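Long-range contacts in catalase (Bacillus pumilus, PDB 4QOL), which breaks down hydrogen peroxide to water and dioxygen at a buried heme, and also shows peroxidase-like reactivity toward phenolic substrates: residues 93-98 with 189-194; 56-61 with 100-105; 193-198 with 222-227. All blocks are in the same frame, centred on the assembly; numbering follows the deposited sequence. Where two conformers were deposited one is given.

Contact 1: residues 93-98 with 189-194; sequences VRFSTV and ANYAEM. With HEM (protoporphyrin IX containing Fe), chain E.
In strand 88-96 of the antiparallel β-barrel of the catalase fold, F95 points to the loop 189-194 and packs on Y191, while its neighbours R94 and S96 serve the heme side. The contact is mutual: F95 CB lies over the face of the Y191 ring, 3.5 Å from its centroid, and Y191 CB lies over a face of the F95 ring. Both are CH-pi contacts. The ring planes are nearly parallel (15°) but strongly offset, with little ring-on-ring overlap, and each ring takes the other residue's CB over its face instead. In both residues CG stands anti to the carbonyl carbon (chi1 -61° in F95, -64° in Y191), which lets the two side chains pass alongside each other. The flexible thioether of M194 fills in obliquely, its CE 3.6 Å from F95 CD1. Y191 OH extends past S96 and is hydrogen-bonded to E106, so a tyrosine suits a place with an apolar flank and a polar end. R94 NH1 gives the heme propionate O1D a 3.0 Å hydrogen bond. The chemistry is thus divided: across the contact the loop is held by dispersion and CH-pi contacts, with the Y191 hydroxyl satisfied by E106, whereas the arginine probably offsets the propionate charge.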
loop_
_atom_site.group_PDB
_atom_site.type_symbol
_atom_site.label_atom_id
_atom_site.label_comp_id
_atom_site.label_asym_id
_atom_site.label_seq_id
_atom_site.Cartn_x
_atom_site.Cartn_y
_atom_site.Cartn_z
ATOM N N VAL A 93 -7.823 -2.007 -26.113
ATOM C CA VAL A 93 -9.244 -2.198 -25.789
ATOM C C VAL A 93 -9.374 -3.266 -24.747
ATOM O O VAL A 93 -8.735 -4.301 -24.850
ATOM C CB VAL A 93 -10.095 -2.614 -27.053
ATOM C CG1 VAL A 93 -11.519 -2.971 -26.637
ATOM C CG2 VAL A 93 -10.006 -1.502 -28.122
ATOM N N ARG A 94 -10.139 -2.983 -23.707
ATOM C CA ARG A 94 -10.503 -4.030 -22.740
ATOM C C ARG A 94 -12.043 -4.212 -22.707
ATOM O O ARG A 94 -12.785 -3.233 -22.607
ATOM C CB ARG A 94 -10.002 -3.722 -21.338
ATOM C CG ARG A 94 -10.232 -4.845 -20.334
ATOM C CD ARG A 94 -9.452 -4.587 -19.027
ATOM N NE ARG A 94 -9.707 -5.592 -17.986
ATOM C CZ ARG A 94 -10.780 -5.634 -17.196
ATOM N NH1 ARG A 94 -11.765 -4.813 -17.323
ATOM N NH2 ARG A 94 -10.846 -6.579 -16.252
ATOM N N PHE A 95 -12.460 -5.474 -22.813
ATOM C CA PHE A 95 -13.876 -5.902 -22.703
ATOM C C PHE A 95 -14.031 -6.525 -21.387
ATOM O O PHE A 95 -13.045 -7.133 -20.865
ATOM C CB PHE A 95 -14.242 -6.887 -23.816
ATOM C CG PHE A 95 -14.089 -6.312 -25.225
ATOM C CD1 PHE A 95 -14.944 -5.359 -25.739
ATOM C CD2 PHE A 95 -13.052 -6.775 -26.036
ATOM C CE1 PHE A 95 -14.800 -4.911 -27.049
ATOM C CE2 PHE A 95 -12.898 -6.319 -27.340
ATOM C CZ PHE A 95 -13.747 -5.389 -27.836
ATOM N N SER A 96 -15.232 -6.521 -20.828
ATOM C CA SER A 96 -15.416 -7.032 -19.500
ATOM C C SER A 96 -16.892 -7.350 -19.235
ATOM O O SER A 96 -17.791 -6.847 -19.926
ATOM C CB SER A 96 -14.916 -5.994 -18.475
ATOM O OG SER A 96 -15.496 -4.735 -18.718
ATOM N N THR A 97 -17.151 -8.157 -18.195
ATOM C CA THR A 97 -18.430 -8.114 -17.492
ATOM C C THR A 97 -18.409 -7.053 -16.445
ATOM O O THR A 97 -17.507 -6.193 -16.460
ATOM C CB THR A 97 -18.764 -9.528 -16.881
ATOM O OG1 THR A 97 -17.806 -9.880 -15.909
ATOM C CG2 THR A 97 -18.797 -10.646 -18.009
ATOM N N VAL A 98 -19.358 -7.020 -15.525
ATOM C CA VAL A 98 -19.465 -5.937 -14.560
ATOM C C VAL A 98 -19.356 -6.325 -13.094
ATOM O O VAL A 98 -18.510 -5.786 -12.378
ATOM C CB VAL A 98 -20.752 -5.087 -14.746
ATOM C CG1 VAL A 98 -20.787 -3.963 -13.676
ATOM C CG2 VAL A 98 -20.805 -4.555 -16.149
ATOM N N ALA A 189 -23.085 -13.153 -26.960
ATOM C CA ALA A 189 -22.516 -14.460 -27.210
ATOM C C ALA A 189 -21.028 -14.494 -26.886
ATOM O O ALA A 189 -20.461 -15.582 -26.522
ATOM C CB ALA A 189 -22.761 -14.890 -28.641
ATOM N N ASN A 190 -20.382 -13.361 -27.127
ATOM C CA ASN A 190 -18.974 -13.176 -26.848
ATOM C C ASN A 190 -18.661 -11.642 -27.031
ATOM O O ASN A 190 -19.564 -10.863 -27.216
ATOM C CB ASN A 190 -18.132 -14.063 -27.792
ATOM C CG ASN A 190 -18.431 -13.801 -29.249
ATOM O OD1 ASN A 190 -18.260 -12.678 -29.731
ATOM N ND2 ASN A 190 -18.875 -14.849 -30.000
ATOM N N TYR A 191 -17.407 -11.250 -26.897
ATOM C CA TYR A 191 -17.070 -9.844 -26.961
ATOM C C TYR A 191 -17.013 -9.298 -28.387
ATOM O O TYR A 191 -17.122 -8.111 -28.575
ATOM C CB TYR A 191 -15.712 -9.597 -26.278
ATOM C CG TYR A 191 -15.642 -9.883 -24.793
ATOM C CD1 TYR A 191 -16.633 -9.435 -23.919
ATOM C CD2 TYR A 191 -14.576 -10.597 -24.259
ATOM C CE1 TYR A 191 -16.544 -9.666 -22.549
ATOM C CE2 TYR A 191 -14.462 -10.844 -22.919
ATOM C CZ TYR A 191 -15.458 -10.402 -22.041
ATOM O OH TYR A 191 -15.342 -10.667 -20.708
ATOM N N ALA A 192 -16.870 -10.179 -29.394
ATOM C CA ALA A 192 -16.766 -9.738 -30.810
ATOM C C ALA A 192 -18.129 -9.466 -31.440
ATOM O O ALA A 192 -18.314 -8.515 -32.189
ATOM C CB ALA A 192 -16.029 -10.781 -31.638
ATOM N N GLU A 193 -19.126 -10.245 -31.060
ATOM C CA GLU A 193 -20.470 -10.145 -31.693
ATOM C C GLU A 193 -21.392 -9.320 -30.808
ATOM O O GLU A 193 -22.423 -9.783 -30.301
ATOM C CB GLU A 193 -21.019 -11.567 -31.917
ATOM C CG GLU A 193 -20.203 -12.385 -32.914
ATOM C CD GLU A 193 -20.735 -13.800 -33.094
ATOM O OE1 GLU A 193 -20.113 -14.771 -32.585
ATOM O OE2 GLU A 193 -21.768 -13.945 -33.754
ATOM N N MET A 194 -20.958 -8.084 -30.550
ATOM C CA MET A 194 -21.474 -7.270 -29.469
ATOM C C MET A 194 -21.432 -5.807 -29.873
ATOM O O MET A 194 -20.494 -5.386 -30.551
ATOM C CB MET A 194 -20.551 -7.477 -28.260
ATOM C CG MET A 194 -20.964 -6.801 -27.015
ATOM S SD MET A 194 -19.842 -7.172 -25.617
ATOM C CE MET A 194 -18.450 -6.081 -25.905
HETATM C CHA HEM E . -14.614 0.290 -14.587
HETATM C CHB HEM E . -16.662 3.569 -11.658
HETATM C CHC HEM E . -20.398 4.025 -14.919
HETATM C CHD HEM E . -17.863 1.296 -18.019
HETATM C C1A HEM E . -14.874 1.112 -13.502
HETATM C C2A HEM E . -14.077 1.202 -12.316
HETATM C C3A HEM E . -14.654 2.125 -11.498
HETATM C C4A HEM E . -15.792 2.608 -12.170
HETATM C CMA HEM E . -14.230 2.696 -10.176
HETATM C CAA HEM E . -12.815 0.435 -12.087
HETATM C CBA HEM E . -11.769 1.053 -13.039
HETATM C CGA HEM E . -10.408 0.518 -12.797
HETATM O O1A HEM E . -9.531 0.742 -13.656
HETATM O O2A HEM E . -10.110 -0.048 -11.720
HETATM C C1B HEM E . -17.864 3.928 -12.330
HETATM C C2B HEM E . -18.789 4.868 -11.775
HETATM C C3B HEM E . -19.838 4.994 -12.649
HETATM C C4B HEM E . -19.531 4.151 -13.813
HETATM C CMB HEM E . -18.602 5.575 -10.457
HETATM C CAB HEM E . -21.022 5.851 -12.567
HETATM C CBB HEM E . -21.041 6.853 -11.685
HETATM C C1C HEM E . -20.017 3.317 -16.059
HETATM C C2C HEM E . -20.610 3.480 -17.290
HETATM C C3C HEM E . -19.912 2.693 -18.154
HETATM C C4C HEM E . -18.827 2.098 -17.470
HETATM C CMC HEM E . -21.859 4.299 -17.536
HETATM C CAC HEM E . -20.108 2.632 -19.563
HETATM C CBC HEM E . -20.633 3.693 -20.151
HETATM C C1D HEM E . -16.771 0.818 -17.277
HETATM C C2D HEM E . -15.803 -0.108 -17.864
HETATM C C3D HEM E . -14.907 -0.427 -16.923
HETATM C C4D HEM E . -15.330 0.330 -15.750
HETATM C CMD HEM E . -15.891 -0.590 -19.281
HETATM C CAD HEM E . -13.708 -1.331 -17.049
HETATM C CBD HEM E . -12.597 -0.484 -17.710
HETATM C CGD HEM E . -11.443 -1.433 -17.846
HETATM O O1D HEM E . -11.450 -2.183 -18.815
HETATM O O2D HEM E . -10.503 -1.464 -17.006
HETATM N NA HEM E . -15.934 2.019 -13.421
HETATM N NB HEM E . -18.363 3.553 -13.523
HETATM N NC HEM E . -18.889 2.536 -16.183
HETATM N ND HEM E . -16.463 1.066 -16.009
HETATM FE FE HEM E . -17.380 2.260 -14.819
#

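Contact 2: residues 56-61 with 100-105; sequences VHARGA and HPKGSP. With HEM (protoporphyrin IX containing Fe), chain E.
The guanidinium of R59 presents its NE edge to S104, both NE and NH2 donating to the carbonyl oxygen. NE is 2.8 Å from S104 O and approaches in the carbonyl plane; NH2, at 3.1 Å from S104 O, comes from above that plane, while the oxygen itself lies close to the guanidinium plane. Bends at chi2 (62°) and chi3 (91°) turn the chain so that one guanidinium face lies against G103 N. Beside it the fit is close: A58, with only a methyl to place, sets CB 3.9 Å from P101 C, and K102 CG comes within 3.5 Å of A58 O. The partner is a type II β turn from P101 to S104, with G103 third (phi 90°), where a CB would press on the carbonyl oxygen of K102, so glycine suits it. P101 O closes this turn by accepting from the S104 backbone N. S104 OG also donates to P101 O, at 2.7 Å. The other side is looser and bridged by water. One water accepts from R59 N and donates to H100 O, 2.8 Å away, and a second accepts from A58 N and probably donates to the same oxygen. Upstream, H57 sets its ring face over heme pyrrole D, NE2 3.3 Å from heme C1D, as the distal histidine does in catalases. On another flank, P101 packs on G103 of a neighbouring subunit.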
loop_
_atom_site.group_PDB
_atom_site.type_symbol
_atom_site.label_atom_id
_atom_site.label_comp_id
_atom_site.label_asym_id
_atom_site.label_seq_id
_atom_site.Cartn_x
_atom_site.Cartn_y
_atom_site.Cartn_z
ATOM N N VAL A 56 -15.371 -2.736 -10.096
ATOM C CA VAL A 56 -16.377 -3.359 -11.019
ATOM C C VAL A 56 -15.655 -3.656 -12.302
ATOM O O VAL A 56 -14.534 -3.127 -12.512
ATOM C CB VAL A 56 -17.615 -2.447 -11.286
ATOM C CG1 VAL A 56 -18.527 -2.391 -10.072
ATOM C CG2 VAL A 56 -17.182 -1.059 -11.703
ATOM N N HIS A 57 -16.232 -4.475 -13.152
ATOM C CA HIS A 57 -15.601 -4.948 -14.427
ATOM C C HIS A 57 -14.299 -5.713 -14.202
ATOM O O HIS A 57 -13.329 -5.628 -14.961
ATOM C CB HIS A 57 -15.373 -3.828 -15.380
ATOM C CG HIS A 57 -16.641 -3.127 -15.833
ATOM N ND1 HIS A 57 -17.122 -3.261 -17.102
ATOM C CD2 HIS A 57 -17.427 -2.224 -15.220
ATOM C CE1 HIS A 57 -18.197 -2.488 -17.262
ATOM N NE2 HIS A 57 -18.402 -1.835 -16.137
ATOM N N ALA A 58 -14.284 -6.436 -13.096
ATOM C CA ALA A 58 -13.052 -7.178 -12.699
ATOM C C ALA A 58 -12.646 -8.272 -13.685
ATOM O O ALA A 58 -11.469 -8.512 -13.904
ATOM C CB ALA A 58 -13.245 -7.781 -11.318
ATOM N N ARG A 59 -13.622 -8.962 -14.253
ATOM C CA ARG A 59 -13.403 -9.961 -15.290
ATOM C C ARG A 59 -13.391 -9.349 -16.652
ATOM O O ARG A 59 -14.362 -8.708 -17.030
ATOM C CB ARG A 59 -14.563 -11.017 -15.277
ATOM C CG ARG A 59 -14.652 -11.900 -16.536
ATOM C CD ARG A 59 -13.465 -12.791 -16.841
ATOM N NE ARG A 59 -13.627 -14.082 -16.224
ATOM C CZ ARG A 59 -12.747 -15.056 -16.312
ATOM N NH1 ARG A 59 -11.596 -14.875 -16.948
ATOM N NH2 ARG A 59 -12.989 -16.211 -15.688
ATOM N N GLY A 60 -12.274 -9.519 -17.395
ATOM C CA GLY A 60 -12.178 -8.988 -18.757
ATOM C C GLY A 60 -10.975 -9.471 -19.527
ATOM O O GLY A 60 -10.166 -10.233 -19.028
ATOM N N ALA A 61 -10.841 -8.931 -20.734
ATOM C CA ALA A 61 -9.868 -9.377 -21.710
ATOM C C ALA A 61 -9.506 -8.194 -22.572
ATOM O O ALA A 61 -10.364 -7.423 -22.938
ATOM C CB ALA A 61 -10.423 -10.511 -22.588
ATOM N N HIS A 100 -19.343 -9.500 -11.109
ATOM C CA HIS A 100 -18.717 -10.581 -10.323
ATOM C C HIS A 100 -17.184 -10.468 -10.431
ATOM O O HIS A 100 -16.669 -9.710 -11.239
ATOM C CB HIS A 100 -19.232 -11.962 -10.696
ATOM C CG HIS A 100 -20.638 -12.211 -10.249
ATOM N ND1 HIS A 100 -20.964 -12.767 -9.034
ATOM C CD2 HIS A 100 -21.806 -11.844 -10.827
ATOM C CE1 HIS A 100 -22.280 -12.852 -8.938
ATOM N NE2 HIS A 100 -22.816 -12.285 -9.996
ATOM N N PRO A 101 -16.420 -11.155 -9.539
ATOM C CA PRO A 101 -14.971 -10.964 -9.473
ATOM C C PRO A 101 -14.199 -11.538 -10.656
ATOM O O PRO A 101 -14.779 -12.133 -11.578
ATOM C CB PRO A 101 -14.565 -11.699 -8.159
ATOM C CG PRO A 101 -15.793 -11.722 -7.343
ATOM C CD PRO A 101 -16.904 -11.863 -8.326
ATOM N N LYS A 102 -12.876 -11.401 -10.606
ATOM C CA LYS A 102 -11.963 -12.135 -11.493
ATOM C C LYS A 102 -12.282 -13.618 -11.380
ATOM O O LYS A 102 -12.625 -14.116 -10.327
ATOM C CB LYS A 102 -10.504 -11.877 -11.079
ATOM C CG LYS A 102 -9.952 -10.517 -11.524
ATOM C CD LYS A 102 -8.513 -10.390 -11.036
ATOM C CE LYS A 102 -7.597 -11.392 -11.696
ATOM N NZ LYS A 102 -7.408 -11.089 -13.151
ATOM N N GLY A 103 -12.196 -14.339 -12.476
ATOM C CA GLY A 103 -12.447 -15.731 -12.380
ATOM C C GLY A 103 -13.918 -16.048 -12.597
ATOM O O GLY A 103 -14.185 -17.188 -12.815
ATOM N N SER A 104 -14.842 -15.062 -12.570
ATOM C CA SER A 104 -16.255 -15.385 -12.663
ATOM C C SER A 104 -16.597 -15.710 -14.122
ATOM O O SER A 104 -15.864 -15.359 -15.053
ATOM C CB SER A 104 -17.143 -14.210 -12.160
ATOM O OG SER A 104 -16.950 -12.996 -12.849
ATOM N N PRO A 105 -17.690 -16.436 -14.356
ATOM C CA PRO A 105 -18.033 -16.820 -15.725
ATOM C C PRO A 105 -18.469 -15.649 -16.626
ATOM O O PRO A 105 -19.017 -14.642 -16.181
ATOM C CB PRO A 105 -19.208 -17.774 -15.546
ATOM C CG PRO A 105 -19.056 -18.245 -14.141
ATOM C CD PRO A 105 -18.566 -17.098 -13.374
HETATM C CHA HEM E . -14.614 0.290 -14.587
HETATM C CHB HEM E . -16.662 3.569 -11.658
HETATM C CHC HEM E . -20.398 4.025 -14.919
HETATM C CHD HEM E . -17.863 1.296 -18.019
HETATM C C1A HEM E . -14.874 1.112 -13.502
HETATM C C2A HEM E . -14.077 1.202 -12.316
HETATM C C3A HEM E . -14.654 2.125 -11.498
HETATM C C4A HEM E . -15.792 2.608 -12.170
HETATM C CMA HEM E . -14.230 2.696 -10.176
HETATM C CAA HEM E . -12.815 0.435 -12.087
HETATM C CBA HEM E . -11.769 1.053 -13.039
HETATM C CGA HEM E . -10.408 0.518 -12.797
HETATM O O1A HEM E . -9.531 0.742 -13.656
HETATM O O2A HEM E . -10.110 -0.048 -11.720
HETATM C C1B HEM E . -17.864 3.928 -12.330
HETATM C C2B HEM E . -18.789 4.868 -11.775
HETATM C C3B HEM E . -19.838 4.994 -12.649
HETATM C C4B HEM E . -19.531 4.151 -13.813
HETATM C CMB HEM E . -18.602 5.575 -10.457
HETATM C CAB HEM E . -21.022 5.851 -12.567
HETATM C CBB HEM E . -21.041 6.853 -11.685
HETATM C C1C HEM E . -20.017 3.317 -16.059
HETATM C C2C HEM E . -20.610 3.480 -17.290
HETATM C C3C HEM E . -19.912 2.693 -18.154
HETATM C C4C HEM E . -18.827 2.098 -17.470
HETATM C CMC HEM E . -21.859 4.299 -17.536
HETATM C CAC HEM E . -20.108 2.632 -19.563
HETATM C CBC HEM E . -20.633 3.693 -20.151
HETATM C C1D HEM E . -16.771 0.818 -17.277
HETATM C C2D HEM E . -15.803 -0.108 -17.864
HETATM C C3D HEM E . -14.907 -0.427 -16.923
HETATM C C4D HEM E . -15.330 0.330 -15.750
HETATM C CMD HEM E . -15.891 -0.590 -19.281
HETATM C CAD HEM E . -13.708 -1.331 -17.049
HETATM C CBD HEM E . -12.597 -0.484 -17.710
HETATM C CGD HEM E . -11.443 -1.433 -17.846
HETATM O O1D HEM E . -11.450 -2.183 -18.815
HETATM O O2D HEM E . -10.503 -1.464 -17.006
HETATM N NA HEM E . -15.934 2.019 -13.421
HETATM N NB HEM E . -18.363 3.553 -13.523
HETATM N NC HEM E . -18.889 2.536 -16.183
HETATM N ND HEM E . -16.463 1.066 -16.009
HETATM FE FE HEM E . -17.380 2.260 -14.819
HETATM O O HOH W 1 -16.410 -6.762 -10.831
HETATM O O HOH W 2 -16.552 -8.510 -13.781
#

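Contact 3: residues 193-198 with 222-227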
loop_
_atom_site.group_PDB
_atom_site.type_symbol
_atom_site.label_atom_id
_atom_site.label_comp_id
_atom_site.label_asym_id
_atom_site.label_seq_id
_atom_site.Cartn_x
_atom_site.Cartn_y
_atom_site.Cartn_z
ATOM N N GLU A 193 -19.126 -10.245 -31.060
ATOM C CA GLU A 193 -20.470 -10.145 -31.693
ATOM C C GLU A 193 -21.392 -9.320 -30.808
ATOM O O GLU A 193 -22.423 -9.783 -30.301
ATOM C CB GLU A 193 -21.019 -11.567 -31.917
ATOM C CG GLU A 193 -20.203 -12.385 -32.914
ATOM C CD GLU A 193 -20.735 -13.800 -33.094
ATOM O OE1 GLU A 193 -20.113 -14.771 -32.585
ATOM O OE2 GLU A 193 -21.768 -13.945 -33.754
ATOM N N MET A 194 -20.958 -8.084 -30.550
ATOM C CA MET A 194 -21.474 -7.270 -29.469
ATOM C C MET A 194 -21.432 -5.807 -29.873
ATOM O O MET A 194 -20.494 -5.386 -30.551
ATOM C CB MET A 194 -20.551 -7.477 -28.260
ATOM C CG MET A 194 -20.964 -6.801 -27.015
ATOM S SD MET A 194 -19.842 -7.172 -25.617
ATOM C CE MET A 194 -18.450 -6.081 -25.905
ATOM N N ARG A 195 -22.461 -5.077 -29.456
ATOM C CA ARG A 195 -22.581 -3.639 -29.628
ATOM C C ARG A 195 -21.581 -2.899 -28.733
ATOM O O ARG A 195 -21.087 -3.477 -27.758
ATOM C CB ARG A 195 -23.988 -3.264 -29.180
ATOM C CG ARG A 195 -24.471 -1.900 -29.510
ATOM C CD ARG A 195 -25.813 -1.635 -28.846
ATOM N NE ARG A 195 -26.822 -2.684 -29.088
ATOM C CZ ARG A 195 -27.781 -2.648 -30.017
ATOM N NH1 ARG A 195 -27.924 -1.611 -30.814
ATOM N NH2 ARG A 195 -28.635 -3.663 -30.134
ATOM N N GLY A 196 -21.245 -1.647 -29.123
ATOM C CA GLY A 196 -20.563 -0.746 -28.215
ATOM C C GLY A 196 -21.211 0.617 -28.213
ATOM O O GLY A 196 -21.808 1.018 -29.210
ATOM N N SER A 197 -21.161 1.313 -27.054
ATOM C CA SER A 197 -21.837 2.573 -26.882
ATOM C C SER A 197 -20.977 3.509 -26.013
ATOM O O SER A 197 -20.471 3.075 -25.015
ATOM C CB SER A 197 -23.172 2.355 -26.188
ATOM O OG SER A 197 -23.972 1.411 -26.901
ATOM N N GLY A 198 -20.917 4.818 -26.321
ATOM C CA GLY A 198 -20.291 5.730 -25.346
ATOM C C GLY A 198 -21.213 6.004 -24.178
ATOM O O GLY A 198 -20.731 6.438 -23.111
ATOM N N GLU A 222 -18.774 -8.374 -36.994
ATOM C CA GLU A 222 -19.240 -9.751 -36.795
ATOM C C GLU A 222 -20.760 -9.880 -36.476
ATOM O O GLU A 222 -21.240 -11.001 -36.341
ATOM C CB GLU A 222 -18.421 -10.456 -35.700
ATOM C CG GLU A 222 -16.921 -10.532 -35.983
ATOM C CD GLU A 222 -16.550 -11.428 -37.140
ATOM O OE1 GLU A 222 -17.340 -12.302 -37.501
ATOM O OE2 GLU A 222 -15.463 -11.250 -37.708
ATOM N N GLY A 223 -21.488 -8.768 -36.420
ATOM C CA GLY A 223 -22.919 -8.757 -36.126
ATOM C C GLY A 223 -23.131 -8.822 -34.656
ATOM O O GLY A 223 -22.226 -9.254 -33.942
ATOM N N ILE A 224 -24.322 -8.449 -34.190
ATOM C CA ILE A 224 -24.712 -8.634 -32.814
ATOM C C ILE A 224 -25.327 -10.018 -32.611
ATOM O O ILE A 224 -26.274 -10.386 -33.318
ATOM C CB ILE A 224 -25.721 -7.551 -32.394
ATOM C CG1 ILE A 224 -25.012 -6.204 -32.359
ATOM C CG2 ILE A 224 -26.400 -7.900 -31.053
ATOM C CD1 ILE A 224 -25.918 -4.995 -32.349
ATOM N N ARG A 225 -24.819 -10.800 -31.668
ATOM C CA ARG A 225 -25.438 -12.091 -31.306
ATOM C C ARG A 225 -25.476 -12.331 -29.846
ATOM O O ARG A 225 -24.526 -11.968 -29.140
ATOM C CB ARG A 225 -24.680 -13.261 -31.938
ATOM C CG ARG A 225 -25.396 -14.574 -31.822
ATOM C CD ARG A 225 -24.774 -15.639 -32.723
ATOM N NE ARG A 225 -23.366 -15.913 -32.444
ATOM C CZ ARG A 225 -22.896 -16.825 -31.581
ATOM N NH1 ARG A 225 -23.697 -17.571 -30.826
ATOM N NH2 ARG A 225 -21.593 -16.947 -31.417
ATOM N N ASN A 226 -26.588 -12.863 -29.359
ATOM C CA ASN A 226 -26.903 -12.942 -27.967
ATOM C C ASN A 226 -27.162 -14.419 -27.575
ATOM O O ASN A 226 -27.359 -15.291 -28.435
ATOM C CB ASN A 226 -28.120 -12.116 -27.605
ATOM C CG ASN A 226 -27.993 -10.667 -28.000
ATOM O OD1 ASN A 226 -28.913 -10.080 -28.624
ATOM N ND2 ASN A 226 -26.841 -10.118 -27.759
ATOM N N LEU A 227 -27.202 -14.665 -26.269
ATOM C CA LEU A 227 -27.526 -15.981 -25.718
ATOM C C LEU A 227 -28.797 -15.950 -24.894
ATOM O O LEU A 227 -28.986 -15.070 -24.034
ATOM C CB LEU A 227 -26.404 -16.540 -24.812
ATOM C CG LEU A 227 -24.994 -16.527 -25.402
ATOM C CD1 LEU A 227 -23.949 -16.959 -24.392
ATOM C CD2 LEU A 227 -24.916 -17.398 -26.639
HETATM O O HOH W 3 -23.195 -12.374 -35.163
#
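E193 OE1 is held by two N-H donors, R225 NH2 across the contact at 2.9 Å and N190 ND2 from its own loop. The other carboxylate oxygen, E193 OE2, takes R225 NE, also at 2.9 Å, and a water that bridges it to E222 O. Arginine suits this place because its NE and NH2 can meet both oxygens at once, side-on and near the guanidinium plane. The salt bridge is nonetheless skewed: the guanidinium and carboxylate planes are 48° apart, and NE reaches OE2 from above the carboxylate plane. The bend at chi3 (59°) of R225 helps bring that edge round to the glutamate. The backbones join as well, R225 N donating almost straight (175°) to E193 O, 2.9 Å away. Were E193 replaced by an alanine, the R225 guanidinium would probably lose its ionic mate and be freer to turn, and N190 ND2 would probably lose its acceptor. Further along, I224 CD1 lies over the centre of one face of the R195 guanidinium, 3.8 Å from R195 NH2, while R195 NE is salt-bridged to E185. G223, whose positive phi favours glycine, brings G223 O to 3.0 Å from E193 CA. Here an inverse gamma turn centred on E193 leads into the short strand 196-197, which pairs antiparallel with 211-220 in the catalase β-sheet.

In the fold
Contacts 1 and 2 lie with centres 11 Å apart on neighbouring antiparallel strands, 88-96 and 60-69, and their segments alternate along the chain. They meet at the heme, where S96 OG of contact 1 is probably hydrogen-bonded to H57 ND1 of contact 2, at 2.7 Å, a link that would fix the rotation of the imidazole. Contact 3 follows in the chain and shares E193 and M194 with contact 1, its centre 8 Å away; it is about 9 Å from contact 2 at the nearest atoms. All three reach the same sheet. Together they run from the subunit interface at 100-105, past the heme pocket, to the protein surface at 222-227.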